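Local coordinates for metazoan TIR-STING fusion (Crassostrea gigas, PDB 6WT6), which joins a TIR domain to a STING ligand-binding domain in a single chain, a fusion found in the oyster and probably a signalling protein of innate immunity, at residues A[85-93]-A[118-128]. Numbering follows the deposited sequence.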
ATOM      1  N   LYS A  85     -16.382 -16.011  -7.020  1.00 50.99           N
ATOM      2  CA  LYS A  85     -17.186 -14.808  -6.845  1.00 50.98           C
ATOM      3  C   LYS A  85     -17.321 -14.451  -5.369  1.00 48.07           C
ATOM      4  O   LYS A  85     -17.054 -13.313  -4.964  1.00 46.38           O
ATOM      5  CB  LYS A  85     -18.550 -15.023  -7.497  1.00 55.18           C
ATOM      6  CG  LYS A  85     -19.609 -14.003  -7.161  1.00 54.67           C
ATOM      7  CD  LYS A  85     -20.977 -14.629  -7.362  1.00 59.34           C
ATOM      8  CE  LYS A  85     -22.082 -13.606  -7.307  1.00 60.55           C
ATOM      9  NZ  LYS A  85     -22.092 -12.786  -8.541  1.00 63.74           N
ATOM     10  N   ASN A  86     -17.716 -15.417  -4.546  1.00 46.89           N
ATOM     11  CA  ASN A  86     -17.797 -15.235  -3.107  1.00 48.99           C
ATOM     12  C   ASN A  86     -16.827 -16.183  -2.408  1.00 49.48           C
ATOM     13  O   ASN A  86     -16.430 -17.216  -2.952  1.00 51.48           O
ATOM     14  CB  ASN A  86     -19.228 -15.468  -2.594  1.00 52.12           C
ATOM     15  CG  ASN A  86     -20.199 -14.386  -3.053  1.00 52.08           C
ATOM     16  OD1 ASN A  86     -20.752 -14.454  -4.151  1.00 54.00           O
ATOM     17  ND2 ASN A  86     -20.419 -13.389  -2.205  1.00 50.05           N
ATOM     18  N   VAL A  87     -16.432 -15.809  -1.194  1.00 44.83           N
ATOM     19  CA  VAL A  87     -15.618 -16.654  -0.326  1.00 45.11           C
ATOM     20  C   VAL A  87     -16.407 -16.893   0.953  1.00 46.31           C
ATOM     21  O   VAL A  87     -16.768 -15.938   1.654  1.00 44.38           O
ATOM     22  CB  VAL A  87     -14.249 -16.024  -0.014  1.00 40.75           C
ATOM     23  CG1 VAL A  87     -13.514 -16.845   1.033  1.00 40.87           C
ATOM     24  CG2 VAL A  87     -13.418 -15.920  -1.279  1.00 39.48           C
ATOM     25  N   ILE A  88     -16.676 -18.160   1.256  1.00 50.75           N
ATOM     26  CA  ILE A  88     -17.422 -18.554   2.445  1.00 51.61           C
ATOM     27  C   ILE A  88     -16.424 -18.932   3.533  1.00 55.17           C
ATOM     28  O   ILE A  88     -15.648 -19.883   3.373  1.00 58.49           O
ATOM     29  CB  ILE A  88     -18.380 -19.715   2.141  1.00 53.00           C
ATOM     30  CG1 ILE A  88     -19.502 -19.255   1.205  1.00 52.42           C
ATOM     31  CG2 ILE A  88     -18.956 -20.292   3.422  1.00 51.30           C
ATOM     32  CD1 ILE A  88     -20.388 -20.377   0.719  1.00 53.98           C
ATOM     33  N   LEU A  89     -16.434 -18.186   4.636  1.00 55.53           N
ATOM     34  CA  LEU A  89     -15.561 -18.442   5.777  1.00 54.00           C
ATOM     35  C   LEU A  89     -16.318 -19.263   6.813  1.00 60.06           C
ATOM     36  O   LEU A  89     -17.361 -18.828   7.312  1.00 65.28           O
ATOM     37  CB  LEU A  89     -15.069 -17.134   6.398  1.00 51.97           C
ATOM     38  CG  LEU A  89     -14.203 -16.197   5.554  1.00 53.79           C
ATOM     39  CD1 LEU A  89     -13.852 -14.950   6.355  1.00 56.79           C
ATOM     40  CD2 LEU A  89     -12.942 -16.897   5.075  1.00 53.17           C
ATOM     41  N   VAL A  90     -15.794 -20.446   7.134  1.00 62.13           N
ATOM     42  CA  VAL A  90     -16.373 -21.312   8.157  1.00 63.86           C
ATOM     43  C   VAL A  90     -15.634 -21.018   9.460  1.00 68.13           C
ATOM     44  O   VAL A  90     -14.548 -21.546   9.707  1.00 69.25           O
ATOM     45  CB  VAL A  90     -16.279 -22.788   7.773  1.00 63.33           C
ATOM     46  CG1 VAL A  90     -16.987 -23.649   8.808  1.00 63.10           C
ATOM     47  CG2 VAL A  90     -16.863 -23.016   6.387  1.00 63.45           C
ATOM     48  N   ILE A  91     -16.232 -20.181  10.301  1.00 70.45           N
ATOM     49  CA  ILE A  91     -15.583 -19.657  11.497  1.00 74.37           C
ATOM     50  C   ILE A  91     -16.245 -20.292  12.713  1.00 78.55           C
ATOM     51  O   ILE A  91     -17.397 -19.982  13.043  1.00 79.49           O
ATOM     52  CB  ILE A  91     -15.660 -18.128  11.557  1.00 73.26           C
ATOM     53  CG1 ILE A  91     -14.943 -17.519  10.349  1.00 71.92           C
ATOM     54  CG2 ILE A  91     -15.064 -17.621  12.861  1.00 72.16           C
ATOM     55  CD1 ILE A  91     -14.892 -16.011  10.367  1.00 70.50           C
ATOM     56  N   SER A  92     -15.507 -21.172  13.387  1.00 80.05           N
ATOM     57  CA  SER A  92     -15.969 -21.875  14.578  1.00 82.08           C
ATOM     58  C   SER A  92     -15.098 -21.480  15.766  1.00 84.55           C
ATOM     59  O   SER A  92     -14.149 -20.702  15.597  1.00 85.35           O
ATOM     60  CB  SER A  92     -15.925 -23.387  14.345  1.00 83.17           C
ATOM     61  OG  SER A  92     -14.590 -23.845  14.205  1.00 81.61           O
ATOM     62  N   PRO A  93     -15.385 -21.961  16.983  1.00 84.46           N
ATOM     63  CA  PRO A  93     -14.422 -21.744  18.074  1.00 84.26           C
ATOM     64  C   PRO A  93     -13.060 -22.351  17.794  1.00 82.97           C
ATOM     65  O   PRO A  93     -12.037 -21.761  18.160  1.00 79.00           O
ATOM     66  CB  PRO A  93     -15.108 -22.400  19.282  1.00 87.74           C
ATOM     67  CG  PRO A  93     -16.165 -23.286  18.702  1.00 88.67           C
ATOM     68  CD  PRO A  93     -16.633 -22.559  17.488  1.00 86.21           C
ATOM     69  N   VAL A 118     -19.104  -7.336  -0.240  1.00 62.99           N
ATOM     70  CA  VAL A 118     -19.651  -7.977  -1.431  1.00 65.05           C
ATOM     71  C   VAL A 118     -19.209  -9.435  -1.510  1.00 62.99           C
ATOM     72  O   VAL A 118     -20.023 -10.336  -1.725  1.00 67.85           O
ATOM     73  CB  VAL A 118     -19.242  -7.195  -2.694  1.00 64.04           C
ATOM     74  CG1 VAL A 118     -19.667  -7.944  -3.951  1.00 64.58           C
ATOM     75  CG2 VAL A 118     -19.851  -5.796  -2.674  1.00 63.01           C
ATOM     76  N   CYS A 119     -17.918  -9.688  -1.315  1.00 58.03           N
ATOM     77  CA  CYS A 119     -17.296 -10.992  -1.520  1.00 52.81           C
ATOM     78  C   CYS A 119     -17.457 -11.926  -0.321  1.00 54.08           C
ATOM     79  O   CYS A 119     -17.881 -13.076  -0.482  1.00 53.64           O
ATOM     80  CB  CYS A 119     -15.809 -10.806  -1.847  1.00 51.66           C
ATOM     81  SG  CYS A 119     -14.848 -12.328  -1.962  1.00 50.94           S
ATOM     82  N   LEU A 120     -17.110 -11.459   0.877  1.00 55.10           N
ATOM     83  CA  LEU A 120     -17.022 -12.351   2.027  1.00 51.76           C
ATOM     84  C   LEU A 120     -18.399 -12.802   2.495  1.00 53.62           C
ATOM     85  O   LEU A 120     -19.359 -12.029   2.509  1.00 56.51           O
ATOM     86  CB  LEU A 120     -16.277 -11.666   3.174  1.00 49.55           C
ATOM     87  CG  LEU A 120     -14.746 -11.666   3.097  1.00 47.60           C
ATOM     88  CD1 LEU A 120     -14.143 -10.794   4.187  1.00 48.94           C
ATOM     89  CD2 LEU A 120     -14.199 -13.086   3.196  1.00 47.39           C
ATOM     90  N   VAL A 121     -18.491 -14.075   2.863  1.00 53.33           N
ATOM     91  CA  VAL A 121     -19.684 -14.651   3.475  1.00 53.11           C
ATOM     92  C   VAL A 121     -19.252 -15.347   4.760  1.00 53.97           C
ATOM     93  O   VAL A 121     -18.946 -16.550   4.741  1.00 52.01           O
ATOM     94  CB  VAL A 121     -20.397 -15.620   2.518  1.00 52.54           C
ATOM     95  CG1 VAL A 121     -21.637 -16.211   3.181  1.00 57.88           C
ATOM     96  CG2 VAL A 121     -20.775 -14.908   1.229  1.00 50.61           C
ATOM     97  N   PRO A 122     -19.186 -14.636   5.890  1.00 56.51           N
ATOM     98  CA  PRO A 122     -18.750 -15.261   7.150  1.00 59.95           C
ATOM     99  C   PRO A 122     -19.847 -16.145   7.726  1.00 65.01           C
ATOM    100  O   PRO A 122     -20.955 -15.678   8.002  1.00 68.26           O
ATOM    101  CB  PRO A 122     -18.459 -14.059   8.061  1.00 62.42           C
ATOM    102  CG  PRO A 122     -18.399 -12.863   7.145  1.00 59.54           C
ATOM    103  CD  PRO A 122     -19.328 -13.179   6.018  1.00 57.08           C
ATOM    104  N   VAL A 123     -19.535 -17.425   7.917  1.00 64.45           N
ATOM    105  CA  VAL A 123     -20.466 -18.396   8.480  1.00 67.37           C
ATOM    106  C   VAL A 123     -19.998 -18.714   9.893  1.00 69.64           C
ATOM    107  O   VAL A 123     -18.947 -19.338  10.088  1.00 66.46           O
ATOM    108  CB  VAL A 123     -20.557 -19.665   7.624  1.00 65.20           C
ATOM    109  CG1 VAL A 123     -21.525 -20.652   8.248  1.00 68.18           C
ATOM    110  CG2 VAL A 123     -20.995 -19.313   6.217  1.00 61.83           C
ATOM    111  N   LEU A 124     -20.781 -18.288  10.881  1.00 73.85           N
ATOM    112  CA  LEU A 124     -20.411 -18.427  12.281  1.00 76.24           C
ATOM    113  C   LEU A 124     -21.027 -19.696  12.862  1.00 80.36           C
ATOM    114  O   LEU A 124     -22.228 -19.941  12.705  1.00 83.34           O
ATOM    115  CB  LEU A 124     -20.858 -17.199  13.077  1.00 77.77           C
ATOM    116  CG  LEU A 124     -19.945 -15.967  13.082  1.00 75.93           C
ATOM    117  CD1 LEU A 124     -19.703 -15.403  11.687  1.00 71.18           C
ATOM    118  CD2 LEU A 124     -20.508 -14.890  13.998  1.00 79.52           C
ATOM    119  N   LEU A 125     -20.200 -20.495  13.534  1.00 80.67           N
ATOM    120  CA  LEU A 125     -20.619 -21.757  14.126  1.00 81.98           C
ATOM    121  C   LEU A 125     -20.349 -21.739  15.624  1.00 87.51           C
ATOM    122  O   LEU A 125     -19.408 -21.091  16.095  1.00 85.38           O
ATOM    123  CB  LEU A 125     -19.889 -22.953  13.487  1.00 78.72           C
ATOM    124  CG  LEU A 125     -20.249 -23.403  12.066  1.00 74.13           C
ATOM    125  CD1 LEU A 125     -19.803 -22.388  11.028  1.00 69.37           C
ATOM    126  CD2 LEU A 125     -19.646 -24.771  11.765  1.00 72.81           C
ATOM    127  N   GLY A 126     -21.185 -22.458  16.372  1.00 94.52           N
ATOM    128  CA  GLY A 126     -20.994 -22.586  17.802  1.00 95.65           C
ATOM    129  C   GLY A 126     -21.258 -21.336  18.606  1.00 99.08           C
ATOM    130  O   GLY A 126     -20.913 -21.295  19.792  1.00103.21           O
ATOM    131  N   GLY A 127     -21.854 -20.313  18.004  1.00 97.07           N
ATOM    132  CA  GLY A 127     -22.177 -19.104  18.732  1.00100.36           C
ATOM    133  C   GLY A 127     -20.963 -18.292  19.128  1.00 99.45           C
ATOM    134  O   GLY A 127     -20.860 -17.839  20.272  1.00103.29           O
ATOM    135  N   VAL A 128     -20.029 -18.104  18.192  1.00 95.19           N
ATOM    136  CA  VAL A 128     -18.878 -17.254  18.475  1.00 93.46           C
ATOM    137  C   VAL A 128     -19.297 -15.792  18.528  1.00 94.42           C
ATOM    138  O   VAL A 128     -18.687 -14.992  19.248  1.00 95.49           O
ATOM    139  CB  VAL A 128     -17.762 -17.487  17.438  1.00 85.74           C
ATOM    140  CG1 VAL A 128     -17.318 -18.942  17.455  1.00 85.36           C
ATOM    141  CG2 VAL A 128     -18.224 -17.083  16.049  1.00 80.99           C
TER
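V87 to I91 pair with L120 to L124 as parallel strands, 4.6 Å between axes at closest approach and turned 21° apart, and the odd-numbered residues V87, L89 and I91 bond through both N and O, from V87 N to C119 O (3.2 Å) on to L125 N to I91 O (2.9 Å). At the start, N86 ND2 also donates to C119 O, at 3.1 Å; it and V87 N come from opposite faces of that carbonyl, so one oxygen holds two donors. With CG beside its own backbone N (chi1 -69°), N86 turns its amide to this oxygen, which lies 27° out of the amide plane. On one sheet face I88 CG2 meets V123 CG2 at 3.6 Å and its CG1 lies alongside V121; I159, A158 and I155 of helix 153-159 and I49 pack here. Just past the strand, L125 CD1 reaches V90 CG1. On the other face the L89 and L120 side chains cross at a slant, CD1 meeting CD2 at 3.7 Å, covered by M105 and A108. The P93 ring and V128 cross at about a right angle, while S92 OG caps S95 N and hydrogen-bonds D42 OD2. Inner strand 84-91, whose N86 and I88 bond strand 31-36, thus joins 120-124, outermost within this chain, through backbone bonds shielded by largely apolar surroundings.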